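PDB 2C9E: peridinin-chlorophyll A protein from Amphidinium carterae, which probably serves as a water-soluble light-harvesting antenna that captures blue-green sunlight with its bound peridinin and chlorophyll a. Local coordinates for residues A66-S71 against V228-N233; S76-A81 against G221-L226; S204-T209 against A289-A294. One frame throughout, in Å; residues are numbered along the deposited sequence.

Contact 1: A66-S71 against V228-N233. With MG (magnesium ion), chain L; CLA (chlorophyll a), chain B.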
loop_
_atom_site.group_PDB
_atom_site.type_symbol
_atom_site.label_atom_id
_atom_site.label_comp_id
_atom_site.label_asym_id
_atom_site.label_seq_id
_atom_site.Cartn_x
_atom_site.Cartn_y
_atom_site.Cartn_z
ATOM N N ALA A 66 2.552 1.160 -13.850
ATOM C CA ALA A 66 1.842 2.109 -12.970
ATOM C C ALA A 66 2.701 2.545 -11.771
ATOM O O ALA A 66 2.719 3.723 -11.407
ATOM C CB ALA A 66 0.536 1.474 -12.487
ATOM N N VAL A 67 3.390 1.596 -11.149
ATOM C CA VAL A 67 4.282 1.862 -10.030
ATOM C C VAL A 67 5.499 2.658 -10.571
ATOM O O VAL A 67 5.934 3.645 -9.961
ATOM C CB VAL A 67 4.753 0.518 -9.356
ATOM C CG1 VAL A 67 5.824 0.790 -8.316
ATOM C CG2 VAL A 67 3.595 -0.134 -8.625
ATOM N N GLU A 68 6.039 2.247 -11.718
ATOM C CA GLU A 68 7.188 2.961 -12.314
ATOM C C GLU A 68 6.798 4.431 -12.502
ATOM O O GLU A 68 7.577 5.332 -12.149
ATOM C CB GLU A 68 7.586 2.368 -13.687
ATOM C CG GLU A 68 8.080 0.905 -13.623
ATOM C CD GLU A 68 8.470 0.260 -15.005
ATOM O OE1 GLU A 68 7.568 -0.163 -15.794
ATOM O OE2 GLU A 68 9.702 0.158 -15.283
ATOM N N ALA A 69 5.593 4.664 -13.036
ATOM C CA ALA A 69 5.098 6.023 -13.275
ATOM C C ALA A 69 5.034 6.871 -11.992
ATOM O O ALA A 69 5.355 8.074 -12.012
ATOM C CB ALA A 69 3.730 5.982 -13.906
ATOM N N HIS A 70 4.648 6.245 -10.871
ATOM C CA HIS A 70 4.580 6.986 -9.620
ATOM C C HIS A 70 5.981 7.286 -9.196
ATOM O O HIS A 70 6.254 8.370 -8.722
ATOM C CB HIS A 70 3.859 6.189 -8.508
ATOM C CG HIS A 70 2.370 6.234 -8.613
ATOM N ND1 HIS A 70 1.664 5.425 -9.479
ATOM C CD2 HIS A 70 1.450 7.017 -7.987
ATOM C CE1 HIS A 70 0.366 5.700 -9.374
ATOM N NE2 HIS A 70 0.211 6.662 -8.478
ATOM N N SER A 71 6.883 6.319 -9.355
ATOM C CA SER A 71 8.256 6.556 -8.945
ATOM C C SER A 71 8.860 7.680 -9.789
ATOM O O SER A 71 9.594 8.545 -9.291
ATOM C CB SER A 71 9.110 5.318 -9.115
ATOM O OG SER A 71 10.467 5.701 -8.884
ATOM N N VAL A 228 12.531 -0.046 -4.563
ATOM C CA VAL A 228 12.841 -1.416 -4.091
ATOM C C VAL A 228 11.825 -2.436 -4.622
ATOM O O VAL A 228 12.191 -3.562 -5.012
ATOM C CB VAL A 228 12.852 -1.503 -2.551
ATOM C CG1 VAL A 228 12.677 -2.903 -2.094
ATOM C CG2 VAL A 228 14.153 -0.976 -2.030
ATOM N N ALA A 229 10.547 -2.043 -4.662
ATOM C CA ALA A 229 9.536 -2.951 -5.138
ATOM C C ALA A 229 9.780 -3.316 -6.609
ATOM O O ALA A 229 9.548 -4.450 -7.011
ATOM C CB ALA A 229 8.156 -2.351 -4.965
ATOM N N LEU A 230 10.245 -2.364 -7.416
ATOM C CA LEU A 230 10.462 -2.681 -8.836
ATOM C C LEU A 230 11.608 -3.680 -9.072
ATOM O O LEU A 230 11.657 -4.301 -10.119
ATOM C CB LEU A 230 10.679 -1.410 -9.658
ATOM C CG LEU A 230 9.514 -0.639 -10.327
ATOM C CD1 LEU A 230 8.258 -1.428 -10.438
ATOM C CD2 LEU A 230 9.288 0.628 -9.596
ATOM N N THR A 231 12.508 -3.851 -8.102
ATOM C CA THR A 231 13.617 -4.834 -8.204
ATOM C C THR A 231 13.177 -6.227 -7.733
ATOM O O THR A 231 13.919 -7.209 -7.902
ATOM C CB THR A 231 14.822 -4.513 -7.299
ATOM O OG1 THR A 231 14.416 -4.660 -5.936
ATOM C CG2 THR A 231 15.389 -3.097 -7.560
ATOM N N MET A 232 12.010 -6.331 -7.099
ATOM C CA MET A 232 11.548 -7.639 -6.657
ATOM C C MET A 232 10.941 -8.477 -7.793
ATOM O O MET A 232 10.421 -7.945 -8.778
ATOM C CB MET A 232 10.476 -7.524 -5.558
ATOM C CG MET A 232 10.940 -6.802 -4.319
ATOM S SD MET A 232 9.611 -6.560 -3.123
ATOM C CE MET A 232 10.640 -6.520 -1.601
ATOM N N ASN A 233 10.967 -9.789 -7.593
ATOM C CA ASN A 233 10.386 -10.736 -8.522
ATOM C C ASN A 233 8.870 -10.640 -8.388
ATOM O O ASN A 233 8.306 -10.949 -7.336
ATOM C CB ASN A 233 10.830 -12.149 -8.161
ATOM C CG ASN A 233 10.386 -13.175 -9.191
ATOM O OD1 ASN A 233 9.250 -13.690 -9.184
ATOM N ND2 ASN A 233 11.290 -13.472 -10.099
HETATM MG MG MG L . 11.736 7.611 -8.302
HETATM MG MG CLA B . -2.829 6.470 -5.919
HETATM C CHA CLA B . -6.383 6.486 -6.083
HETATM C CHB CLA B . -2.995 9.334 -3.867
HETATM C CHC CLA B . 0.417 5.979 -4.813
HETATM C CHD CLA B . -2.879 3.283 -7.326
HETATM N NA CLA B . -4.507 7.676 -5.046
HETATM C C1A CLA B . -5.869 7.551 -5.354
HETATM C C2A CLA B . -6.641 8.752 -4.801
HETATM C C3A CLA B . -5.552 9.687 -4.246
HETATM C C4A CLA B . -4.258 8.888 -4.354
HETATM C CMA CLA B . -5.500 11.014 -5.104
HETATM C CAA CLA B . -7.620 8.431 -3.674
HETATM C CBA CLA B . -6.944 7.655 -2.565
HETATM C CGA CLA B . -7.844 7.458 -1.369
HETATM O O1A CLA B . -8.941 6.909 -1.521
HETATM O O2A CLA B . -7.488 7.872 -0.141
HETATM N NB CLA B . -1.488 7.547 -4.695
HETATM C C1B CLA B . -1.751 8.723 -4.018
HETATM C C2B CLA B . -0.494 9.231 -3.501
HETATM C C3B CLA B . 0.476 8.308 -3.779
HETATM C C4B CLA B . -0.178 7.189 -4.431
HETATM C CMB CLA B . -0.209 10.575 -2.782
HETATM C CAB CLA B . 1.863 8.663 -3.433
HETATM C CBB CLA B . 2.941 7.841 -3.788
HETATM N NC CLA B . -1.483 4.920 -6.048
HETATM C C1C CLA B . -0.182 4.936 -5.555
HETATM C C2C CLA B . 0.493 3.715 -5.973
HETATM C C3C CLA B . -0.414 2.968 -6.678
HETATM C C4C CLA B . -1.663 3.730 -6.752
HETATM C CMC CLA B . 2.016 3.386 -5.743
HETATM C CAC CLA B . -0.112 1.611 -7.287
HETATM C CBC CLA B . -0.046 1.704 -8.816
HETATM N ND CLA B . -4.255 5.110 -6.507
HETATM C C1D CLA B . -4.124 3.940 -7.211
HETATM C C2D CLA B . -5.415 3.508 -7.726
HETATM C C3D CLA B . -6.304 4.442 -7.317
HETATM C C4D CLA B . -5.583 5.446 -6.595
HETATM C CMD CLA B . -5.780 2.272 -8.554
HETATM C CAD CLA B . -7.692 4.838 -7.310
HETATM O OBD CLA B . -8.645 4.446 -7.993
HETATM C CBD CLA B . -7.829 5.980 -6.271
HETATM C CGD CLA B . -8.722 7.071 -6.802
HETATM O O1D CLA B . -8.233 8.023 -7.449
HETATM O O2D CLA B . -10.062 6.991 -6.557
HETATM C CED CLA B . -10.982 7.892 -7.074
HETATM C C1 CLA B . -8.228 7.341 0.998
HETATM C C2 CLA B . -7.818 5.972 1.225
HETATM C C3 CLA B . -8.620 4.860 1.221
HETATM C C4 CLA B . -10.116 4.945 0.991
HETATM C C5 CLA B . -8.123 3.458 1.484
HETATM C C6 CLA B . -6.593 3.358 1.719
HETATM C C7 CLA B . -6.201 1.929 2.101
HETATM C C8 CLA B . -4.712 1.762 2.372
HETATM C C9 CLA B . -3.888 1.916 1.079
HETATM C C10 CLA B . -4.475 0.434 3.090
HETATM C C11 CLA B . -3.042 0.249 3.588
HETATM C C12 CLA B . -2.754 -1.099 4.319
HETATM C C13 CLA B . -1.272 -1.229 4.763
HETATM C C14 CLA B . -0.944 -2.629 5.242
HETATM C C15 CLA B . -0.956 -0.207 5.869
HETATM C C16 CLA B . 0.509 -0.159 6.254
HETATM C C17 CLA B . 0.733 0.941 7.234
HETATM C C18 CLA B . 2.179 1.090 7.730
HETATM C C19 CLA B . 2.654 -0.057 8.590
HETATM C C20 CLA B . 2.328 2.383 8.482
HETATM O O HOH W 1 -2.136 7.476 -7.751
#

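Contact 2: S76-A81 against G221-L226. Unlike the reference sequence in segment 76-81: Lys79 (reference Thr). With MG (magnesium ion), chain L.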
loop_
_atom_site.group_PDB
_atom_site.type_symbol
_atom_site.label_atom_id
_atom_site.label_comp_id
_atom_site.label_asym_id
_atom_site.label_seq_id
_atom_site.Cartn_x
_atom_site.Cartn_y
_atom_site.Cartn_z
ATOM N N SER A 76 10.187 14.226 -9.520
ATOM C CA SER A 76 9.971 15.673 -9.687
ATOM C C SER A 76 9.236 16.314 -8.500
ATOM O O SER A 76 9.461 17.489 -8.154
ATOM C CB SER A 76 9.202 15.984 -11.004
ATOM O OG SER A 76 7.888 15.412 -11.070
ATOM N N ALA A 77 8.380 15.540 -7.845
ATOM C CA ALA A 77 7.606 16.066 -6.740
ATOM C C ALA A 77 8.431 16.317 -5.511
ATOM O O ALA A 77 8.292 17.348 -4.862
ATOM C CB ALA A 77 6.469 15.093 -6.401
ATOM N N LYS A 78 9.313 15.376 -5.201
ATOM C CA LYS A 78 10.053 15.476 -3.965
ATOM C C LYS A 78 11.103 16.535 -3.890
ATOM O O LYS A 78 11.811 16.605 -2.888
ATOM C CB LYS A 78 10.624 14.102 -3.535
ATOM C CG LYS A 78 11.716 13.482 -4.415
ATOM C CD LYS A 78 12.145 12.133 -3.836
ATOM C CE LYS A 78 13.127 11.432 -4.736
ATOM N NZ LYS A 78 13.508 10.095 -4.198
ATOM N N LYS A 79 11.170 17.382 -4.914
ATOM C CA LYS A 79 12.132 18.473 -4.941
ATOM C C LYS A 79 11.470 19.800 -4.481
ATOM O O LYS A 79 12.172 20.709 -4.032
ATOM C CB LYS A 79 12.639 18.687 -6.353
ATOM C CG LYS A 79 11.842 19.798 -7.045
ATOM C CD LYS A 79 11.480 19.421 -8.435
ATOM C CE LYS A 79 10.377 20.318 -8.957
ATOM N NZ LYS A 79 10.088 19.867 -10.358
ATOM N N ASN A 80 10.153 19.945 -4.658
ATOM C CA ASN A 80 9.455 21.157 -4.222
ATOM C C ASN A 80 8.682 20.914 -2.911
ATOM O O ASN A 80 8.324 19.772 -2.563
ATOM C CB ASN A 80 8.553 21.711 -5.336
ATOM C CG ASN A 80 7.463 20.740 -5.764
ATOM O OD1 ASN A 80 6.532 20.491 -5.013
ATOM N ND2 ASN A 80 7.573 20.198 -6.976
ATOM N N ALA A 81 8.479 21.988 -2.153
ATOM C CA ALA A 81 7.850 21.888 -0.845
ATOM C C ALA A 81 6.427 21.318 -0.838
ATOM O O ALA A 81 6.004 20.692 0.163
ATOM C CB ALA A 81 7.888 23.236 -0.145
ATOM N N GLY A 221 11.018 8.506 1.042
ATOM C CA GLY A 221 10.870 7.163 1.574
ATOM C C GLY A 221 9.919 6.360 0.698
ATOM O O GLY A 221 10.178 5.202 0.362
ATOM N N ILE A 222 8.808 6.978 0.307
ATOM C CA ILE A 222 7.840 6.253 -0.533
ATOM C C ILE A 222 8.493 5.880 -1.846
ATOM O O ILE A 222 8.315 4.769 -2.366
ATOM C CB ILE A 222 6.607 7.104 -0.866
ATOM C CG1 ILE A 222 5.834 7.443 0.433
ATOM C CG2 ILE A 222 5.747 6.377 -1.926
ATOM C CD1 ILE A 222 5.350 6.197 1.225
ATOM N N ASP A 223 9.231 6.840 -2.397
ATOM C CA ASP A 223 9.893 6.639 -3.664
ATOM C C ASP A 223 10.890 5.493 -3.580
ATOM O O ASP A 223 10.907 4.631 -4.457
ATOM C CB ASP A 223 10.606 7.919 -4.090
ATOM C CG ASP A 223 11.023 7.869 -5.523
ATOM O OD1 ASP A 223 10.430 7.026 -6.229
ATOM O OD2 ASP A 223 11.907 8.645 -5.951
ATOM N N LYS A 224 11.718 5.477 -2.529
ATOM C CA LYS A 224 12.697 4.402 -2.380
ATOM C C LYS A 224 12.009 3.072 -2.233
ATOM O O LYS A 224 12.535 2.038 -2.677
ATOM C CB LYS A 224 13.603 4.657 -1.161
ATOM C CG LYS A 224 14.864 5.548 -1.462
ATOM C CD LYS A 224 15.633 5.817 -0.198
ATOM C CE LYS A 224 16.910 6.610 -0.475
ATOM N NZ LYS A 224 16.629 7.879 -1.259
ATOM N N THR A 225 10.838 3.083 -1.582
ATOM C CA THR A 225 10.088 1.844 -1.370
ATOM C C THR A 225 9.557 1.313 -2.705
ATOM O O THR A 225 9.580 0.106 -2.980
ATOM C CB THR A 225 8.924 2.116 -0.366
ATOM O OG1 THR A 225 9.481 2.524 0.883
ATOM C CG2 THR A 225 8.099 0.888 -0.105
ATOM N N LEU A 226 9.034 2.206 -3.535
ATOM C CA LEU A 226 8.544 1.779 -4.822
ATOM C C LEU A 226 9.734 1.238 -5.643
ATOM O O LEU A 226 9.641 0.214 -6.265
ATOM C CB LEU A 226 7.885 2.960 -5.545
ATOM C CG LEU A 226 6.603 3.474 -4.909
ATOM C CD1 LEU A 226 5.879 4.324 -5.979
ATOM C CD2 LEU A 226 5.712 2.283 -4.415
HETATM MG MG MG L . 11.736 7.611 -8.302
HETATM O O HOH W 2 15.193 7.902 -4.442
#

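Contact 3: S204-T209 against A289-A294. With CLA (chlorophyll a), chain C.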
loop_
_atom_site.group_PDB
_atom_site.type_symbol
_atom_site.label_atom_id
_atom_site.label_comp_id
_atom_site.label_asym_id
_atom_site.label_seq_id
_atom_site.Cartn_x
_atom_site.Cartn_y
_atom_site.Cartn_z
ATOM N N SER A 204 -1.272 4.284 13.982
ATOM C CA SER A 204 -2.229 5.289 13.565
ATOM C C SER A 204 -1.643 6.663 13.774
ATOM O O SER A 204 -1.734 7.535 12.890
ATOM C CB SER A 204 -3.540 5.191 14.358
ATOM O OG SER A 204 -4.253 4.061 13.915
ATOM N N LYS A 205 -1.036 6.874 14.942
ATOM C CA LYS A 205 -0.497 8.191 15.168
ATOM C C LYS A 205 0.586 8.519 14.134
ATOM O O LYS A 205 0.614 9.649 13.641
ATOM C CB LYS A 205 -0.004 8.356 16.614
ATOM C CG LYS A 205 0.528 9.766 16.946
ATOM C CD LYS A 205 -0.285 10.962 16.348
ATOM C CE LYS A 205 -1.427 11.537 17.249
ATOM N NZ LYS A 205 -2.727 10.748 17.350
ATOM N N TYR A 206 1.422 7.532 13.775
ATOM C CA TYR A 206 2.483 7.729 12.775
ATOM C C TYR A 206 1.874 8.146 11.426
ATOM O O TYR A 206 2.270 9.154 10.815
ATOM C CB TYR A 206 3.286 6.435 12.611
ATOM C CG TYR A 206 4.464 6.588 11.678
ATOM C CD1 TYR A 206 5.616 7.231 12.094
ATOM C CD2 TYR A 206 4.380 6.186 10.333
ATOM C CE1 TYR A 206 6.667 7.500 11.203
ATOM C CE2 TYR A 206 5.439 6.441 9.423
ATOM C CZ TYR A 206 6.573 7.099 9.874
ATOM O OH TYR A 206 7.622 7.330 9.004
ATOM N N ILE A 207 0.875 7.392 10.971
ATOM C CA ILE A 207 0.218 7.695 9.719
ATOM C C ILE A 207 -0.413 9.097 9.731
ATOM O O ILE A 207 -0.332 9.845 8.752
ATOM C CB ILE A 207 -0.868 6.636 9.433
ATOM C CG1 ILE A 207 -0.194 5.272 9.142
ATOM C CG2 ILE A 207 -1.813 7.126 8.339
ATOM C CD1 ILE A 207 -1.192 4.109 9.017
ATOM N N GLU A 208 -1.043 9.459 10.837
ATOM C CA GLU A 208 -1.677 10.772 10.962
ATOM C C GLU A 208 -0.730 11.995 10.944
ATOM O O GLU A 208 -1.022 13.060 10.334
ATOM C CB GLU A 208 -2.443 10.831 12.279
ATOM C CG GLU A 208 -3.305 12.045 12.396
ATOM C CD GLU A 208 -3.796 12.323 13.810
ATOM O OE1 GLU A 208 -4.037 11.375 14.612
ATOM O OE2 GLU A 208 -3.965 13.516 14.107
ATOM N N THR A 209 0.417 11.842 11.595
ATOM C CA THR A 209 1.325 12.970 11.756
ATOM C C THR A 209 2.715 12.892 11.163
ATOM O O THR A 209 3.387 13.906 11.110
ATOM C CB THR A 209 1.557 13.228 13.257
ATOM O OG1 THR A 209 2.234 12.080 13.786
ATOM C CG2 THR A 209 0.214 13.402 14.059
ATOM N N ALA A 289 14.906 5.230 5.742
ATOM C CA ALA A 289 14.340 6.095 4.720
ATOM C C ALA A 289 13.182 6.958 5.127
ATOM O O ALA A 289 13.007 8.013 4.563
ATOM C CB ALA A 289 13.951 5.260 3.477
ATOM N N PHE A 290 12.375 6.523 6.085
ATOM C CA PHE A 290 11.209 7.306 6.500
ATOM C C PHE A 290 11.454 8.220 7.704
ATOM O O PHE A 290 12.247 7.922 8.579
ATOM C CB PHE A 290 10.031 6.357 6.798
ATOM C CG PHE A 290 9.483 5.720 5.580
ATOM C CD1 PHE A 290 10.116 4.608 5.007
ATOM C CD2 PHE A 290 8.425 6.297 4.923
ATOM C CE1 PHE A 290 9.686 4.100 3.780
ATOM C CE2 PHE A 290 7.984 5.802 3.701
ATOM C CZ PHE A 290 8.622 4.694 3.122
ATOM N N PRO A 291 10.764 9.359 7.753
ATOM C CA PRO A 291 11.001 10.228 8.920
ATOM C C PRO A 291 10.384 9.622 10.191
ATOM O O PRO A 291 9.368 8.955 10.117
ATOM C CB PRO A 291 10.367 11.545 8.506
ATOM C CG PRO A 291 9.233 11.095 7.623
ATOM C CD PRO A 291 9.816 9.963 6.799
ATOM N N GLY A 292 11.050 9.824 11.325
ATOM C CA GLY A 292 10.592 9.301 12.604
ATOM C C GLY A 292 10.468 7.783 12.771
ATOM O O GLY A 292 9.778 7.335 13.646
ATOM N N ASN A 293 11.130 6.970 11.963
ATOM C CA ASN A 293 10.969 5.542 12.135
ATOM C C ASN A 293 11.592 4.967 13.387
ATOM O O ASN A 293 11.030 4.067 13.976
ATOM C CB ASN A 293 11.489 4.777 10.919
ATOM C CG ASN A 293 11.172 3.298 10.996
ATOM O OD1 ASN A 293 10.019 2.911 11.267
ATOM N ND2 ASN A 293 12.194 2.447 10.747
ATOM N N ALA A 294 12.754 5.482 13.788
ATOM C CA ALA A 294 13.416 4.987 14.987
ATOM C C ALA A 294 12.527 5.202 16.185
ATOM O O ALA A 294 12.437 4.339 17.032
ATOM C CB ALA A 294 14.755 5.705 15.199
HETATM MG MG CLA C . 3.251 -6.042 6.059
HETATM C CHA CLA C . 6.403 -5.079 7.278
HETATM C CHB CLA C . 1.807 -4.877 8.979
HETATM C CHC CLA C . 0.118 -6.088 4.553
HETATM C CHD CLA C . 4.743 -6.341 2.912
HETATM N NA CLA C . 4.021 -5.253 7.946
HETATM C C1A CLA C . 5.361 -4.940 8.221
HETATM C C2A CLA C . 5.471 -4.305 9.591
HETATM C C3A CLA C . 4.078 -4.466 10.182
HETATM C C4A CLA C . 3.208 -4.867 8.989
HETATM C CMA CLA C . 4.079 -5.610 11.206
HETATM C CAA CLA C . 5.848 -2.823 9.489
HETATM C CBA CLA C . 6.200 -2.204 10.840
HETATM C CGA CLA C . 6.362 -0.693 10.769
HETATM O O1A CLA C . 6.586 -0.075 11.813
HETATM O O2A CLA C . 6.245 0.052 9.504
HETATM N NB CLA C . 1.305 -5.682 6.694
HETATM C C1B CLA C . 0.953 -5.252 7.956
HETATM C C2B CLA C . -0.476 -5.333 8.092
HETATM C C3B CLA C . -0.988 -5.686 6.870
HETATM C C4B CLA C . 0.157 -5.840 5.952
HETATM C CMB CLA C . -1.304 -5.124 9.414
HETATM C CAB CLA C . -2.445 -5.805 6.858
HETATM C CBB CLA C . -3.090 -6.162 5.736
HETATM N NC CLA C . 2.561 -6.187 4.074
HETATM C C1C CLA C . 1.235 -6.248 3.684
HETATM C C2C CLA C . 1.185 -6.582 2.265
HETATM C C3C CLA C . 2.462 -6.651 1.818
HETATM C C4C CLA C . 3.336 -6.383 2.952
HETATM C CMC CLA C . -0.057 -6.808 1.399
HETATM C CAC CLA C . 2.931 -6.959 0.412
HETATM C CBC CLA C . 3.132 -8.507 0.196
HETATM N ND CLA C . 5.100 -5.771 5.252
HETATM C C1D CLA C . 5.584 -6.072 4.009
HETATM C C2D CLA C . 7.017 -6.204 4.037
HETATM C C3D CLA C . 7.381 -5.827 5.271
HETATM C C4D CLA C . 6.196 -5.550 6.006
HETATM C CMD CLA C . 7.929 -6.627 2.830
HETATM C CAD CLA C . 8.489 -5.504 6.136
HETATM O OBD CLA C . 9.695 -5.801 6.067
HETATM C CBD CLA C . 7.930 -4.805 7.359
HETATM C CGD CLA C . 8.547 -5.475 8.568
HETATM O O1D CLA C . 7.960 -6.406 9.116
HETATM O O2D CLA C . 9.768 -5.072 9.000
HETATM C CED CLA C . 10.386 -5.760 9.945
HETATM C C1 CLA C . 6.420 1.490 9.573
HETATM C C2 CLA C . 6.260 1.976 8.278
HETATM C C3 CLA C . 6.945 2.968 7.584
HETATM C C4 CLA C . 8.118 3.814 8.214
HETATM C C5 CLA C . 6.602 3.337 6.084
HETATM C C6 CLA C . 5.382 2.579 5.474
HETATM C C7 CLA C . 5.227 2.822 3.950
HETATM C C8 CLA C . 4.078 2.044 3.255
HETATM C C9 CLA C . 4.268 2.069 1.720
HETATM C C10 CLA C . 2.736 2.716 3.631
HETATM C C11 CLA C . 1.510 2.305 2.778
HETATM C C12 CLA C . 0.200 2.806 3.393
HETATM C C13 CLA C . 0.115 4.310 3.695
HETATM C C14 CLA C . -0.939 4.678 4.717
HETATM C C15 CLA C . -0.128 5.072 2.385
HETATM C C16 CLA C . -1.458 4.846 1.684
HETATM C C17 CLA C . -1.359 5.368 0.279
HETATM C C18 CLA C . -2.656 5.366 -0.520
HETATM C C19 CLA C . -2.403 5.915 -1.901
HETATM C C20 CLA C . -3.700 6.217 0.174
HETATM O O HOH W 3 3.095 -8.125 6.471
#

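Contact 1: A66-S71 against V228-N233
Leu230, near the end of helix 215-231, lies against Val67 and Glu68 of helix 60-77. Both belong to 66-71, which is helical throughout. Its first residue, Ala66, faces a pigment. Its CB packs on the CBC methyl of a chlorophyll a, and its carbonyl oxygen serves the histidine one turn on. Val67 points toward Leu230. Val67 CG1 meets Leu230 CD2 at 3.7 Å, and the two side chains lie alongside each other, running antiparallel. Val67 also touches a peridinin, as do Ala229 and Leu230, so the apolar contact forms part of a pigment pocket. Glu68 adds only its aliphatic part. Glu68 CG sits 3.9 Å from Leu230 CG, at the exposed margin of the contact.

The two helices come from the N-terminal and C-terminal halves of the protein, each matching the same family sequence. The contact therefore joins the two halves of this all-helical antenna.

His70 turns to the chlorophyll. His70 ND1 donates to Ala66 O at 2.8 Å, nearly straight at 170°. That oxygen also accepts His70 N, from the opposite face of its plane. The bond fixes the turn of the imidazole. His70 NE2 is 2.6 Å from a water in the ring plane, and that water is 2.2 Å from the chlorophyll magnesium. His70 is thus a second-shell residue and probably positions the axial water. The chlorophyll C1C also lies over one face of the imidazole, near its rim, 3.4 Å from His70 NE2.

Ser71 binds a separate magnesium ion. Ser71 OG lies anti to the backbone N (chi1 171°), beside its own carbonyl. Hydroxyl and carbonyl can therefore chelate together, Ser71 OG at 2.4 Å from the ion and Ser71 O at 2.5 Å. Asp75 and Asp223 complete the site.

Contact 2: S76-A81 against G221-L226
Asp223 OD2 is gripped by two cations. Lys78 NZ donates to it at 2.8 Å in a salt bridge. Asp223 OD2 accepts with its anti lone pair, the one away from the other oxygen. The magnesium ion binds the same Asp223 OD2 at 2.6 Å. Asp223 OD1 holds the ion as well, at 2.5 Å, so the carboxylate chelates with both oxygens. Ser71 and Asp75 supply the other ligands.

Lys78 is the first residue to leave helical geometry after helix 60-77. Its CG sits between the backbone N and the carbonyl carbon (chi1 67°), and the chain beyond runs fully extended. It crosses the Asp223 side chain at about a right angle. Its ammonium also makes a salt bridge to Asp220 and donates to a water at 2.8 Å from Lys78 NZ. Lys224 NZ is 4.8 Å from Lys78 NZ, and it too pairs with Asp220.

The arrangement is a metal site with a second-shell lysine between helices 60-77 and 215-231. Lysine and metal together would hold the Asp223 carboxylate against rotation. Placed between two positive groups, it is likely to stay ionised, and the nearby carboxylates probably offset the two close lysine charges.

Contact 3: S204-T209 against A289-A294
Tyr206 OH donates to Pro291 O at 2.6 Å, and this is the polar link of the contact. The bond lies in the carbonyl plane, with a C=O to donor angle of 157°. The acceptor also sits at the edge of the tyrosine ring, in its plane. Tyr206 CG is anti to the backbone N (chi1 -176°), which carries the phenol from helix 201-213 across to the turn. That turn is type II, from Phe290 to Asn293, with Gly292 at positive phi as N-cap of helix 293-302.

Van der Waals contacts lie beside the bond. Phe290 CB packs 3.4 Å from Tyr206 OH, and the two side chains cross at about a right angle. The chlorophyll phytyl tail packs against both. Its C5 lies 3.5 Å above the plane of the Phe290 ring, over the centre, in CH-pi fashion. The methyl C4 comes 3.6 Å from Tyr206 OH and 3.7 Å from Asn293 OD1. Phe290 also packs on Met218, Ile222 and Thr225 of helix 215-231. Replacing Phe290 by an alanine is likely to open a gap there and leave phytyl C5 without its ring.

Tyrosine, phenylalanine and asparagine here line the phytyl part of a chlorophyll a pocket.

Overall arrangement
From the N terminus, helix 60-77 supplies the first segments of contacts 1 and 2. The chain then runs through the rest of the first half into the second. Segment 204-209 follows on helix 201-213 and opens contact 3. Helix 215-231 comes next and closes contact 2, then contact 1, so the loop of contact 2 lies within that of contact 1. Contact 3 closes last, at 289-294, and crosses both. Contacts 1 and 2 share the magnesium ion, where Ser71 OG and Asp223 OD1 are 3.0 Å apart. Contacts 2 and 3 meet where Phe290 CZ packs on Gly221 O and Thr225 OG1. Helix 215-231 thus packs on helix 60-77 of the N-terminal half and on Phe290 of the second chlorophyll pocket.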